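Local coordinates for protein AT5g51070/K3K7_27 (Arabidopsis thaliana, PDB 5GKM) that probably works as an ATP-hydrolysing chaperone of the Clp protease system, this chain being its N-terminal Clp repeat domain, at residues A[9-14]-A[116-121]; A[20-25]-A[37-41]; A[32-36]-A[78-82]; A[101-105]-A[126-131]. One frame throughout, in Å; residues are numbered along the deposited sequence. Where two conformers were deposited one is given.

Contact 1: residues A[9-14]-A[116-121]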
loop_
_atom_site.group_PDB
_atom_site.type_symbol
_atom_site.label_atom_id
_atom_site.label_comp_id
_atom_site.label_asym_id
_atom_site.label_seq_id
_atom_site.Cartn_x
_atom_site.Cartn_y
_atom_site.Cartn_z
ATOM N N ARG A 9 -11.814 12.250 2.843
ATOM C CA ARG A 9 -12.589 11.334 2.065
ATOM C C ARG A 9 -12.124 9.905 2.054
ATOM O O ARG A 9 -12.716 9.104 1.435
ATOM C CB ARG A 9 -12.829 11.848 0.673
ATOM C CG ARG A 9 -13.838 12.973 0.714
ATOM C CD ARG A 9 -14.522 13.145 -0.599
ATOM N NE ARG A 9 -15.434 14.234 -0.537
ATOM C CZ ARG A 9 -16.724 14.150 -0.777
ATOM N NH1 ARG A 9 -17.244 13.013 -1.151
ATOM N NH2 ARG A 9 -17.481 15.236 -0.670
ATOM N N PHE A 10 -11.062 9.627 2.781
ATOM C CA PHE A 10 -10.571 8.271 2.883
ATOM C C PHE A 10 -11.439 7.473 3.858
ATOM O O PHE A 10 -11.753 7.953 4.901
ATOM C CB PHE A 10 -9.102 8.240 3.317
ATOM C CG PHE A 10 -8.111 8.583 2.233
ATOM C CD1 PHE A 10 -8.155 9.784 1.605
ATOM C CD2 PHE A 10 -7.106 7.719 1.891
ATOM C CE1 PHE A 10 -7.255 10.101 0.624
ATOM C CE2 PHE A 10 -6.204 8.047 0.925
ATOM C CZ PHE A 10 -6.286 9.256 0.289
ATOM N N THR A 11 -11.813 6.269 3.487
ATOM C CA THR A 11 -12.615 5.461 4.334
ATOM C C THR A 11 -11.846 4.994 5.566
ATOM O O THR A 11 -10.654 5.007 5.627
ATOM C CB THR A 11 -13.180 4.221 3.653
ATOM O OG1 THR A 11 -12.148 3.274 3.401
ATOM C CG2 THR A 11 -13.888 4.604 2.358
ATOM N N GLU A 12 -12.636 4.587 6.547
ATOM C CA GLU A 12 -12.031 3.925 7.797
ATOM C C GLU A 12 -10.983 2.696 7.522
ATOM O O GLU A 12 -9.951 2.697 8.050
ATOM C CB GLU A 12 -13.135 3.428 8.742
ATOM C CG GLU A 12 -12.606 2.756 9.978
ATOM C CD GLU A 12 -13.678 1.966 10.744
ATOM O OE1 GLU A 12 -14.885 2.086 10.464
ATOM O OE2 GLU A 12 -13.307 1.116 11.558
ATOM N N ARG A 13 -11.342 1.885 6.545
ATOM C CA ARG A 13 -10.462 0.863 6.098
ATOM C C ARG A 13 -9.220 1.468 5.472
ATOM O O ARG A 13 -8.180 0.938 5.641
ATOM C CB ARG A 13 -11.067 -0.080 5.068
ATOM C CG ARG A 13 -12.275 -0.849 5.538
ATOM C CD ARG A 13 -12.751 -1.872 4.515
ATOM N NE ARG A 13 -11.643 -2.673 4.084
ATOM C CZ ARG A 13 -11.439 -3.043 2.845
ATOM N NH1 ARG A 13 -12.304 -2.726 1.914
ATOM N NH2 ARG A 13 -10.336 -3.706 2.549
ATOM N N ALA A 14 -9.397 2.490 4.668
ATOM C CA ALA A 14 -8.238 3.036 4.004
ATOM C C ALA A 14 -7.249 3.645 5.007
ATOM O O ALA A 14 -6.087 3.540 4.856
ATOM C CB ALA A 14 -8.653 4.067 2.985
ATOM N N GLN A 116 -17.611 8.702 -3.750
ATOM C CA GLN A 116 -17.631 9.643 -2.699
ATOM C C GLN A 116 -16.479 9.445 -1.716
ATOM O O GLN A 116 -16.295 10.217 -0.858
ATOM C CB GLN A 116 -18.962 9.575 -1.958
ATOM C CG GLN A 116 -20.152 9.984 -2.814
ATOM C CD GLN A 116 -20.038 11.392 -3.338
ATOM O OE1 GLN A 116 -19.535 12.274 -2.669
ATOM N NE2 GLN A 116 -20.539 11.614 -4.530
ATOM N N TYR A 117 -15.754 8.371 -1.875
ATOM C CA TYR A 117 -14.779 7.951 -0.897
ATOM C C TYR A 117 -13.543 7.393 -1.564
ATOM O O TYR A 117 -13.603 7.026 -2.658
ATOM C CB TYR A 117 -15.342 6.876 0.026
ATOM C CG TYR A 117 -15.940 5.655 -0.665
ATOM C CD1 TYR A 117 -15.146 4.659 -1.122
ATOM C CD2 TYR A 117 -17.311 5.514 -0.848
ATOM C CE1 TYR A 117 -15.632 3.565 -1.750
ATOM C CE2 TYR A 117 -17.825 4.409 -1.441
ATOM C CZ TYR A 117 -16.988 3.438 -1.915
ATOM O OH TYR A 117 -17.518 2.342 -2.531
ATOM N N ILE A 118 -12.444 7.338 -0.834
ATOM C CA ILE A 118 -11.241 6.665 -1.284
ATOM C C ILE A 118 -11.089 5.455 -0.375
ATOM O O ILE A 118 -10.914 5.583 0.788
ATOM C CB ILE A 118 -9.960 7.523 -1.148
ATOM C CG1 ILE A 118 -9.935 8.690 -2.107
ATOM C CG2 ILE A 118 -8.739 6.712 -1.479
ATOM C CD1 ILE A 118 -10.636 9.909 -1.634
ATOM N N ALA A 119 -11.235 4.299 -0.965
ATOM C CA ALA A 119 -11.120 3.041 -0.292
ATOM C C ALA A 119 -9.750 2.419 -0.492
ATOM O O ALA A 119 -9.010 2.814 -1.263
ATOM C CB ALA A 119 -12.213 2.084 -0.732
ATOM N N PRO A 120 -9.499 1.347 0.254
ATOM C CA PRO A 120 -8.223 0.652 0.064
ATOM C C PRO A 120 -8.032 0.173 -1.397
ATOM O O PRO A 120 -6.961 0.087 -1.882
ATOM C CB PRO A 120 -8.352 -0.563 1.000
ATOM C CG PRO A 120 -9.213 -0.101 2.073
ATOM C CD PRO A 120 -10.239 0.745 1.376
ATOM N N GLU A 121 -9.148 -0.147 -2.017
ATOM C CA GLU A 121 -9.115 -0.632 -3.369
ATOM C C GLU A 121 -8.613 0.440 -4.344
ATOM O O GLU A 121 -7.942 0.151 -5.241
ATOM C CB GLU A 121 -10.459 -1.185 -3.759
ATOM C CG GLU A 121 -10.746 -2.458 -3.025
ATOM C CD GLU A 121 -11.245 -2.283 -1.596
ATOM O OE1 GLU A 121 -11.665 -1.257 -1.166
ATOM O OE2 GLU A 121 -11.229 -3.275 -0.957
#

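Contact 2: residues A[20-25]-A[37-41]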
loop_
_atom_site.group_PDB
_atom_site.type_symbol
_atom_site.label_atom_id
_atom_site.label_comp_id
_atom_site.label_asym_id
_atom_site.label_seq_id
_atom_site.Cartn_x
_atom_site.Cartn_y
_atom_site.Cartn_z
ATOM N N PHE A 20 -1.344 1.125 9.256
ATOM C CA PHE A 20 -0.632 -0.136 9.298
ATOM C C PHE A 20 0.617 -0.014 8.476
ATOM O O PHE A 20 1.537 -0.646 8.745
ATOM C CB PHE A 20 -1.454 -1.348 8.853
ATOM C CG PHE A 20 -2.598 -1.692 9.755
ATOM C CD1 PHE A 20 -2.682 -1.196 11.017
ATOM C CD2 PHE A 20 -3.561 -2.562 9.343
ATOM C CE1 PHE A 20 -3.748 -1.517 11.830
ATOM C CE2 PHE A 20 -4.609 -2.918 10.152
ATOM C CZ PHE A 20 -4.716 -2.381 11.397
ATOM N N SER A 21 0.525 0.768 7.405
ATOM C CA SER A 21 1.832 0.900 6.582
ATOM C C SER A 21 3.107 1.518 7.332
ATOM O O SER A 21 4.168 1.092 7.214
ATOM C CB SER A 21 1.577 1.656 5.267
ATOM O OG SER A 21 1.417 3.071 5.438
ATOM N N GLN A 22 2.672 2.414 8.208
ATOM C CA GLN A 22 3.576 3.057 9.150
ATOM C C GLN A 22 4.119 2.057 10.163
ATOM O O GLN A 22 5.273 1.990 10.359
ATOM C CB GLN A 22 2.932 4.222 9.845
ATOM C CG GLN A 22 2.561 5.371 8.918
ATOM C CD GLN A 22 1.740 6.430 9.609
ATOM O OE1 GLN A 22 0.738 6.170 10.168
ATOM N NE2 GLN A 22 2.221 7.614 9.580
ATOM N N LYS A 23 3.230 1.256 10.704
ATOM C CA LYS A 23 3.675 0.212 11.595
ATOM C C LYS A 23 4.566 -0.796 10.924
ATOM O O LYS A 23 5.512 -1.219 11.486
ATOM C CB LYS A 23 2.520 -0.550 12.177
ATOM C CG LYS A 23 1.555 0.298 12.916
ATOM C CD LYS A 23 2.122 0.898 14.177
ATOM C CE LYS A 23 2.872 -0.081 15.075
ATOM N NZ LYS A 23 2.123 -1.298 15.434
ATOM N N GLU A 24 4.212 -1.206 9.721
ATOM C CA GLU A 24 5.009 -2.171 9.010
ATOM C C GLU A 24 6.404 -1.672 8.680
ATOM O O GLU A 24 7.341 -2.391 8.757
ATOM C CB GLU A 24 4.323 -2.661 7.748
ATOM C CG GLU A 24 3.042 -3.418 8.028
ATOM C CD GLU A 24 3.235 -4.771 8.689
ATOM O OE1 GLU A 24 4.114 -5.497 8.353
ATOM O OE2 GLU A 24 2.458 -5.084 9.550
ATOM N N ALA A 25 6.466 -0.418 8.282
ATOM C CA ALA A 25 7.730 0.199 7.974
ATOM C C ALA A 25 8.584 0.272 9.223
ATOM O O ALA A 25 9.729 -0.033 9.181
ATOM C CB ALA A 25 7.537 1.589 7.362
ATOM N N HIS A 37 5.939 -0.823 1.747
ATOM C CA HIS A 37 5.331 -0.756 3.042
ATOM C C HIS A 37 3.845 -0.523 3.000
ATOM O O HIS A 37 3.112 -1.024 3.781
ATOM C CB HIS A 37 6.042 0.234 3.948
ATOM C CG HIS A 37 7.527 0.104 3.901
ATOM N ND1 HIS A 37 8.345 1.118 3.575
ATOM C CD2 HIS A 37 8.335 -0.990 4.135
ATOM C CE1 HIS A 37 9.600 0.685 3.596
ATOM N NE2 HIS A 37 9.593 -0.604 3.951
ATOM N N LEU A 38 3.449 0.317 2.067
ATOM C CA LEU A 38 2.037 0.526 1.831
ATOM C C LEU A 38 1.366 -0.799 1.399
ATOM O O LEU A 38 0.297 -1.088 1.787
ATOM C CB LEU A 38 1.846 1.597 0.763
ATOM C CG LEU A 38 0.391 1.895 0.453
ATOM C CD1 LEU A 38 -0.405 2.339 1.682
ATOM C CD2 LEU A 38 0.303 2.920 -0.653
ATOM N N LEU A 39 2.084 -1.556 0.609
ATOM C CA LEU A 39 1.555 -2.836 0.200
ATOM C C LEU A 39 1.332 -3.710 1.418
ATOM O O LEU A 39 0.336 -4.320 1.529
ATOM C CB LEU A 39 2.496 -3.524 -0.795
ATOM C CG LEU A 39 2.115 -4.936 -1.198
ATOM C CD1 LEU A 39 0.770 -4.997 -1.901
ATOM C CD2 LEU A 39 3.202 -5.495 -2.088
ATOM N N LEU A 40 2.282 -3.686 2.332
ATOM C CA LEU A 40 2.117 -4.438 3.552
ATOM C C LEU A 40 0.904 -3.982 4.376
ATOM O O LEU A 40 0.192 -4.763 4.856
ATOM C CB LEU A 40 3.374 -4.417 4.414
ATOM C CG LEU A 40 4.623 -5.069 3.841
ATOM C CD1 LEU A 40 5.806 -4.964 4.797
ATOM C CD2 LEU A 40 4.387 -6.531 3.528
ATOM N N GLY A 41 0.703 -2.681 4.470
ATOM C CA GLY A 41 -0.433 -2.184 5.182
ATOM C C GLY A 41 -1.770 -2.599 4.600
ATOM O O GLY A 41 -2.673 -2.884 5.285
#

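Contact 3: residues A[32-36]-A[78-82]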
loop_
_atom_site.group_PDB
_atom_site.type_symbol
_atom_site.label_atom_id
_atom_site.label_comp_id
_atom_site.label_asym_id
_atom_site.label_seq_id
_atom_site.Cartn_x
_atom_site.Cartn_y
_atom_site.Cartn_z
ATOM N N MET A 32 10.534 6.030 7.056
ATOM C CA MET A 32 9.665 6.584 6.070
ATOM C C MET A 32 8.935 5.444 5.376
ATOM O O MET A 32 9.481 4.447 5.174
ATOM C CB MET A 32 10.501 7.352 5.082
ATOM C CG MET A 32 9.703 7.895 3.968
ATOM S SD MET A 32 10.656 9.024 2.978
ATOM C CE MET A 32 10.123 10.479 3.812
ATOM N N VAL A 33 7.699 5.681 5.003
ATOM C CA VAL A 33 6.901 4.651 4.380
ATOM C C VAL A 33 7.069 4.730 2.868
ATOM O O VAL A 33 6.737 5.686 2.267
ATOM C CB VAL A 33 5.419 4.915 4.656
ATOM C CG1 VAL A 33 4.557 3.895 3.964
ATOM C CG2 VAL A 33 5.145 4.880 6.130
ATOM N N TYR A 34 7.627 3.691 2.293
ATOM C CA TYR A 34 7.742 3.574 0.872
ATOM C C TYR A 34 6.649 2.608 0.364
ATOM O O TYR A 34 5.901 2.118 1.121
ATOM C CB TYR A 34 9.136 3.154 0.444
ATOM C CG TYR A 34 10.197 4.225 0.528
ATOM C CD1 TYR A 34 10.830 4.504 1.698
ATOM C CD2 TYR A 34 10.555 4.917 -0.585
ATOM C CE1 TYR A 34 11.804 5.474 1.752
ATOM C CE2 TYR A 34 11.525 5.898 -0.553
ATOM C CZ TYR A 34 12.131 6.185 0.628
ATOM O OH TYR A 34 13.121 7.129 0.645
ATOM N N THR A 35 6.564 2.421 -0.935
ATOM C CA THR A 35 5.397 1.773 -1.480
ATOM C C THR A 35 5.270 0.309 -1.128
ATOM O O THR A 35 4.214 -0.191 -1.083
ATOM C CB THR A 35 5.186 2.032 -2.978
ATOM O OG1 THR A 35 6.350 1.700 -3.701
ATOM C CG2 THR A 35 4.858 3.445 -3.159
ATOM N N GLN A 36 6.394 -0.356 -0.940
ATOM C CA GLN A 36 6.324 -1.733 -0.476
ATOM C C GLN A 36 5.710 -1.838 0.943
ATOM O O GLN A 36 5.133 -2.796 1.288
ATOM C CB GLN A 36 7.675 -2.460 -0.567
ATOM C CG GLN A 36 8.727 -1.997 0.425
ATOM C CD GLN A 36 9.546 -0.828 -0.059
ATOM O OE1 GLN A 36 9.163 -0.104 -0.930
ATOM N NE2 GLN A 36 10.703 -0.683 0.528
ATOM N N LYS A 78 17.043 4.029 -4.725
ATOM C CA LYS A 78 15.895 4.882 -4.973
ATOM C C LYS A 78 15.196 5.343 -3.716
ATOM O O LYS A 78 14.287 6.095 -3.789
ATOM C CB LYS A 78 14.858 4.138 -5.838
ATOM C CG LYS A 78 15.245 3.940 -7.264
ATOM C CD LYS A 78 14.071 3.474 -8.056
ATOM C CE LYS A 78 13.459 2.231 -7.438
ATOM N NZ LYS A 78 14.389 1.126 -7.161
ATOM N N GLN A 79 15.605 4.842 -2.568
ATOM C CA GLN A 79 14.873 5.046 -1.336
ATOM C C GLN A 79 15.783 5.620 -0.278
ATOM O O GLN A 79 15.999 5.058 0.730
ATOM C CB GLN A 79 14.207 3.728 -0.851
ATOM C CG GLN A 79 13.349 3.048 -1.907
ATOM C CD GLN A 79 12.316 2.066 -1.354
ATOM O OE1 GLN A 79 12.404 1.641 -0.248
ATOM N NE2 GLN A 79 11.349 1.707 -2.192
ATOM N N GLU A 80 16.234 6.830 -0.548
ATOM C CA GLU A 80 17.091 7.553 0.365
ATOM C C GLU A 80 16.642 8.984 0.522
ATOM O O GLU A 80 17.439 9.860 0.620
ATOM C CB GLU A 80 18.544 7.502 -0.106
ATOM C CG GLU A 80 19.074 6.091 -0.177
ATOM C CD GLU A 80 20.574 6.010 -0.272
ATOM O OE1 GLU A 80 21.218 7.006 -0.269
ATOM O OE2 GLU A 80 21.061 4.917 -0.328
ATOM N N GLU A 81 15.339 9.187 0.559
ATOM C CA GLU A 81 14.798 10.499 0.807
ATOM C C GLU A 81 15.121 10.905 2.205
ATOM O O GLU A 81 15.147 10.112 3.088
ATOM C CB GLU A 81 13.277 10.531 0.559
ATOM C CG GLU A 81 12.943 10.480 -0.895
ATOM C CD GLU A 81 11.520 10.051 -1.212
ATOM O OE1 GLU A 81 10.648 10.466 -0.532
ATOM O OE2 GLU A 81 11.390 9.350 -2.199
ATOM N N ALA A 82 15.389 12.177 2.377
ATOM C CA ALA A 82 15.660 12.723 3.682
ATOM C C ALA A 82 14.324 13.068 4.324
ATOM O O ALA A 82 13.453 13.596 3.651
ATOM C CB ALA A 82 16.515 13.975 3.544
HETATM O O HOH W 1 14.368 7.452 3.143
#

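Contact 4: residues A[101-105]-A[126-131]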
loop_
_atom_site.group_PDB
_atom_site.type_symbol
_atom_site.label_atom_id
_atom_site.label_comp_id
_atom_site.label_asym_id
_atom_site.label_seq_id
_atom_site.Cartn_x
_atom_site.Cartn_y
_atom_site.Cartn_z
ATOM N N ARG A 101 2.498 9.895 -4.170
ATOM C CA ARG A 101 2.030 9.836 -5.527
ATOM C C ARG A 101 0.904 8.819 -5.609
ATOM O O ARG A 101 -0.066 9.045 -6.222
ATOM C CB ARG A 101 3.163 9.482 -6.455
ATOM C CG ARG A 101 2.749 9.348 -7.882
ATOM C CD ARG A 101 3.904 9.349 -8.865
ATOM N NE ARG A 101 3.427 8.842 -10.163
ATOM C CZ ARG A 101 4.171 8.408 -11.174
ATOM N NH1 ARG A 101 5.476 8.435 -11.125
ATOM N NH2 ARG A 101 3.598 7.937 -12.257
ATOM N N VAL A 102 1.089 7.698 -4.936
ATOM C CA VAL A 102 0.062 6.694 -4.940
ATOM C C VAL A 102 -1.244 7.196 -4.323
ATOM O O VAL A 102 -2.304 6.921 -4.800
ATOM C CB VAL A 102 0.569 5.408 -4.234
ATOM C CG1 VAL A 102 -0.565 4.460 -3.884
ATOM C CG2 VAL A 102 1.601 4.729 -5.103
ATOM N N PHE A 103 -1.125 7.907 -3.230
ATOM C CA PHE A 103 -2.285 8.380 -2.558
ATOM C C PHE A 103 -3.020 9.346 -3.487
ATOM O O PHE A 103 -4.181 9.367 -3.520
ATOM C CB PHE A 103 -1.951 9.139 -1.256
ATOM C CG PHE A 103 -1.437 8.284 -0.139
ATOM C CD1 PHE A 103 -1.747 6.987 -0.057
ATOM C CD2 PHE A 103 -0.662 8.818 0.834
ATOM C CE1 PHE A 103 -1.276 6.190 0.951
ATOM C CE2 PHE A 103 -0.193 8.035 1.864
ATOM C CZ PHE A 103 -0.521 6.716 1.920
ATOM N N GLU A 104 -2.261 10.193 -4.177
ATOM C CA GLU A 104 -2.882 11.158 -5.097
ATOM C C GLU A 104 -3.571 10.422 -6.229
ATOM O O GLU A 104 -4.633 10.764 -6.589
ATOM C CB GLU A 104 -1.913 12.238 -5.635
ATOM C CG GLU A 104 -2.507 13.141 -6.728
ATOM C CD GLU A 104 -3.725 13.995 -6.315
ATOM O OE1 GLU A 104 -3.965 14.195 -5.141
ATOM O OE2 GLU A 104 -4.443 14.496 -7.206
ATOM N N ALA A 105 -2.944 9.371 -6.707
ATOM C CA ALA A 105 -3.586 8.580 -7.753
ATOM C C ALA A 105 -4.892 7.958 -7.270
ATOM O O ALA A 105 -5.804 7.847 -7.982
ATOM C CB ALA A 105 -2.674 7.491 -8.277
ATOM N N GLY A 126 -3.904 2.521 -7.392
ATOM C CA GLY A 126 -2.822 3.472 -7.490
ATOM C C GLY A 126 -1.475 2.819 -7.334
ATOM O O GLY A 126 -0.591 3.083 -8.050
ATOM N N LEU A 127 -1.385 1.936 -6.359
ATOM C CA LEU A 127 -0.147 1.337 -6.040
ATOM C C LEU A 127 0.370 0.546 -7.209
ATOM O O LEU A 127 1.539 0.506 -7.468
ATOM C CB LEU A 127 -0.318 0.460 -4.811
ATOM C CG LEU A 127 0.842 -0.344 -4.255
ATOM C CD1 LEU A 127 1.954 0.614 -3.890
ATOM C CD2 LEU A 127 0.436 -1.150 -3.035
ATOM N N PHE A 128 -0.550 -0.082 -7.903
ATOM C CA PHE A 128 -0.192 -1.005 -8.948
ATOM C C PHE A 128 -0.121 -0.335 -10.311
ATOM O O PHE A 128 -0.005 -1.018 -11.274
ATOM C CB PHE A 128 -1.184 -2.181 -9.008
ATOM C CG PHE A 128 -1.251 -2.983 -7.734
ATOM C CD1 PHE A 128 -0.146 -3.077 -6.941
ATOM C CD2 PHE A 128 -2.404 -3.642 -7.334
ATOM C CE1 PHE A 128 -0.175 -3.772 -5.777
ATOM C CE2 PHE A 128 -2.444 -4.353 -6.145
ATOM C CZ PHE A 128 -1.331 -4.387 -5.374
ATOM N N THR A 129 -0.316 0.973 -10.355
ATOM C CA THR A 129 -0.182 1.723 -11.590
ATOM C C THR A 129 0.796 2.872 -11.589
ATOM O O THR A 129 1.253 3.228 -12.621
ATOM C CB THR A 129 -1.513 2.228 -12.115
ATOM O OG1 THR A 129 -2.138 3.040 -11.149
ATOM C CG2 THR A 129 -2.445 1.093 -12.467
ATOM N N VAL A 130 1.059 3.481 -10.459
ATOM C CA VAL A 130 1.919 4.659 -10.428
ATOM C C VAL A 130 3.136 4.641 -9.508
ATOM O O VAL A 130 3.722 5.672 -9.284
ATOM C CB VAL A 130 1.126 5.955 -10.153
ATOM C CG1 VAL A 130 0.002 6.090 -11.138
ATOM C CG2 VAL A 130 0.647 6.018 -8.727
ATOM N N ASP A 131 3.487 3.479 -8.977
ATOM C CA ASP A 131 4.610 3.424 -8.053
ATOM C C ASP A 131 5.994 3.269 -8.721
ATOM O O ASP A 131 6.079 3.347 -9.895
ATOM C CB ASP A 131 4.398 2.454 -6.869
ATOM C CG ASP A 131 5.097 1.113 -7.048
ATOM O OD1 ASP A 131 5.205 0.737 -8.191
ATOM O OD2 ASP A 131 5.464 0.458 -6.080
#

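Contact 1: residues A[9-14]-A[116-121]
Phe10 and Ile118 form a single parallel beta bridge between two loops, each just ahead of a helix, 12-27 and 120-130, in a domain without strands. Ile118 N donates to Arg9 O at 2.9 Å, and Thr11 N donates to Ile118 O, also at 2.9 Å. Beside the bridge, Ile118 lays CG2 over one face of the Phe10 ring, 3.8 Å from its centroid, a CH-pi contact offset toward the rim. At the solvent-facing end the extended Arg9 chain runs alongside Gln116, and Arg9 NH1 alone grips two oxygens, Gln116 OE1 at 2.8 Å and Gln116 O at 3.0 Å. At the other end Pro120 CG sits over the centre of the Arg13 guanidinium, whose edge offers NH1 to the syn lone pair of Glu121 OE2, a salt bridge of 3.1 Å. A bend at chi3 (50°) brings the Arg13 guanidinium to that carboxylate. Glu45 is the stronger partner of Arg13 and Arg156 of Glu121, so the pair belongs to a wider charge network. Thr11, at the N-cap of helix 12-27, accepts from Ala14 N with its OG1. The whole is a short parallel bridge joining the residues that lead into two helices, here in a Clp N-terminal domain.

Contact 2: residues A[20-25]-A[37-41]
The His37 imidazole carries Ala25 CB over one face, 4.0 Å from the ring centroid and displaced toward the rim, a CH-pi contact; the Phe20 ring, at the far end of the same interface, turns its edge to Gly41 O. Between them helices 12-27 and 35-45 of the all-helical Clp N-terminal domain pack as consecutive helices joined by a short connection, their local axes 7.4 Å apart at closest and their directions 120° apart. The histidine is held from outside the pair: His37 ND1 accepts from Tyr34 N, just before its helix, which restrains the ring's rotation and so the face presented to Ala25. Glu24 meets Leu40 mainly through its CB and CG, with Glu24 CG 3.8 Å from Leu40 CB where the two chains cross at about a right angle, and with OE1 also near Leu40 CD1. A bend at chi2 (-69°) turns the carboxylate toward Arg63, its salt-bridge partner on helix 59-71, and the neighbouring charge would be expected to favour the ionised form in this buried setting. Ser21 touches across with CB, 3.4 Å from His37 O. The backbones come closest where Gly41 meets Ser21, with Gly41 CA 3.8 Å from Ser21 N.

Contact 3: residues A[32-36]-A[78-82]
Gln79 lies lengthwise over one face of the Tyr34 ring, sliding past it in the opposite direction and ending at Gln36. Its CB makes a CH-pi contact toward the hydroxyl end, nearest Tyr34 CE2 and CZ, 3.7 Å from the Tyr34 ring centroid. CG follows over the same face, and CD reaches 3.4 Å from Tyr34 CD2, where the amide stacks on the ring with the two planes 12° apart. The chain stays extended beyond CG (chi2 -159°), which lets it span the ring and carry its amide to the CG end. There the tip closes a cyclic pair with the amide of Gln36: Gln36 NE2 gives a nearly straight bond to Gln79 OE1 at 3.0 Å, and Gln79 NE2 returns one to Gln36 OE1 at 3.1 Å. Both bonds run in the carbonyl plane on a lone pair, and the amides are nearly coplanar. Trp70 and Ser134 also touch Gln79, so the pair sits between helices 59-71 and 134-142. At the other end of the ring a water lies at its edge, 2.8 Å from Tyr34 OH, and donates to Glu81 O. Met32 SD packs 3.9 Å from Glu81 CB, while Glu81 OE1 accepts from Ile97 N, at the start of helix 97-112. The contact thus fastens the loop after helix 59-71 against the beginning of helix 35-45. The pairing of the two amides needs no charge, although Glu81 brings a carboxylate to the other end: each glutamine supplies one donor and one acceptor, so the two fix each other's rotation.

Contact 4: residues A[101-105]-A[126-131]
Apolar contacts between Val102, Ala105 and Val130 form the body of this helix-helix crossing, in which helices 97-112 and 120-130 meet with their local axes 8.5 Å apart at closest and their directions 114° apart. Val102 divides its branches between two neighbours. CG1, anti to the backbone N (chi1 165°), rests against the backbone of the next helix, 3.6 Å from Leu127 N, while CG2 meets Val130 CG2 at 4.0 Å. That same Val130 methyl lies 3.7 Å from Ala105 CB and therefore packs between successive turns of helix 97-112. Where the helices come nearest, Val102 O occupies the side of Gly126 on which a CB would stand; bare of a side chain, Gly126 brings its CA to 5.0 Å from Val102 CA, backbone close to backbone. Leu38 touches Val102, and Leu39 and Leu42 touch Leu127.

The polar contacts are of a different kind. The extended Arg101 chain passes at a slant across Val130, with the carbonyl O of Val130 over the centre of one guanidinium face, 3.3 Å above the plane; this is electrostatic contact over a face, since the N-H bonds do not point at that oxygen. Within segment 126-131, Gly126 O is shared by Thr129 N and Val130 N. Asp131 touches Val102 with CB alone; its OD2 is bonded to Thr35 OG1 and to Ala135 N, tying this end to helices 35-45 and 134-142. The arrangement is a steep crossing of two consecutive helices in the all-helical Clp N-terminal domain, with a glycine at the nearest CA pair.

Overall arrangement
From the N terminus, segment 9-14 waits for 116-121, so contact 1 closes a long loop in which contacts 2 and 3 are both nested. Contact 2 closes the connection between helices 12-27 and 35-45. Contact 3 opens at 32-36, between the two segments of contact 2, and closes only at 78-82; the two therefore cross, and they meet through Val33 against Gln22. Contact 4 opens after both have closed and crosses contact 1, with which it shares helix 120-130. Packing of Leu38 on Val102 joins contacts 2 and 4, and Thr35 with Asp131 links 3 to 4. Contacts 1 and 3 lie on opposite sides of the chain's centre, about 23 Å between centres.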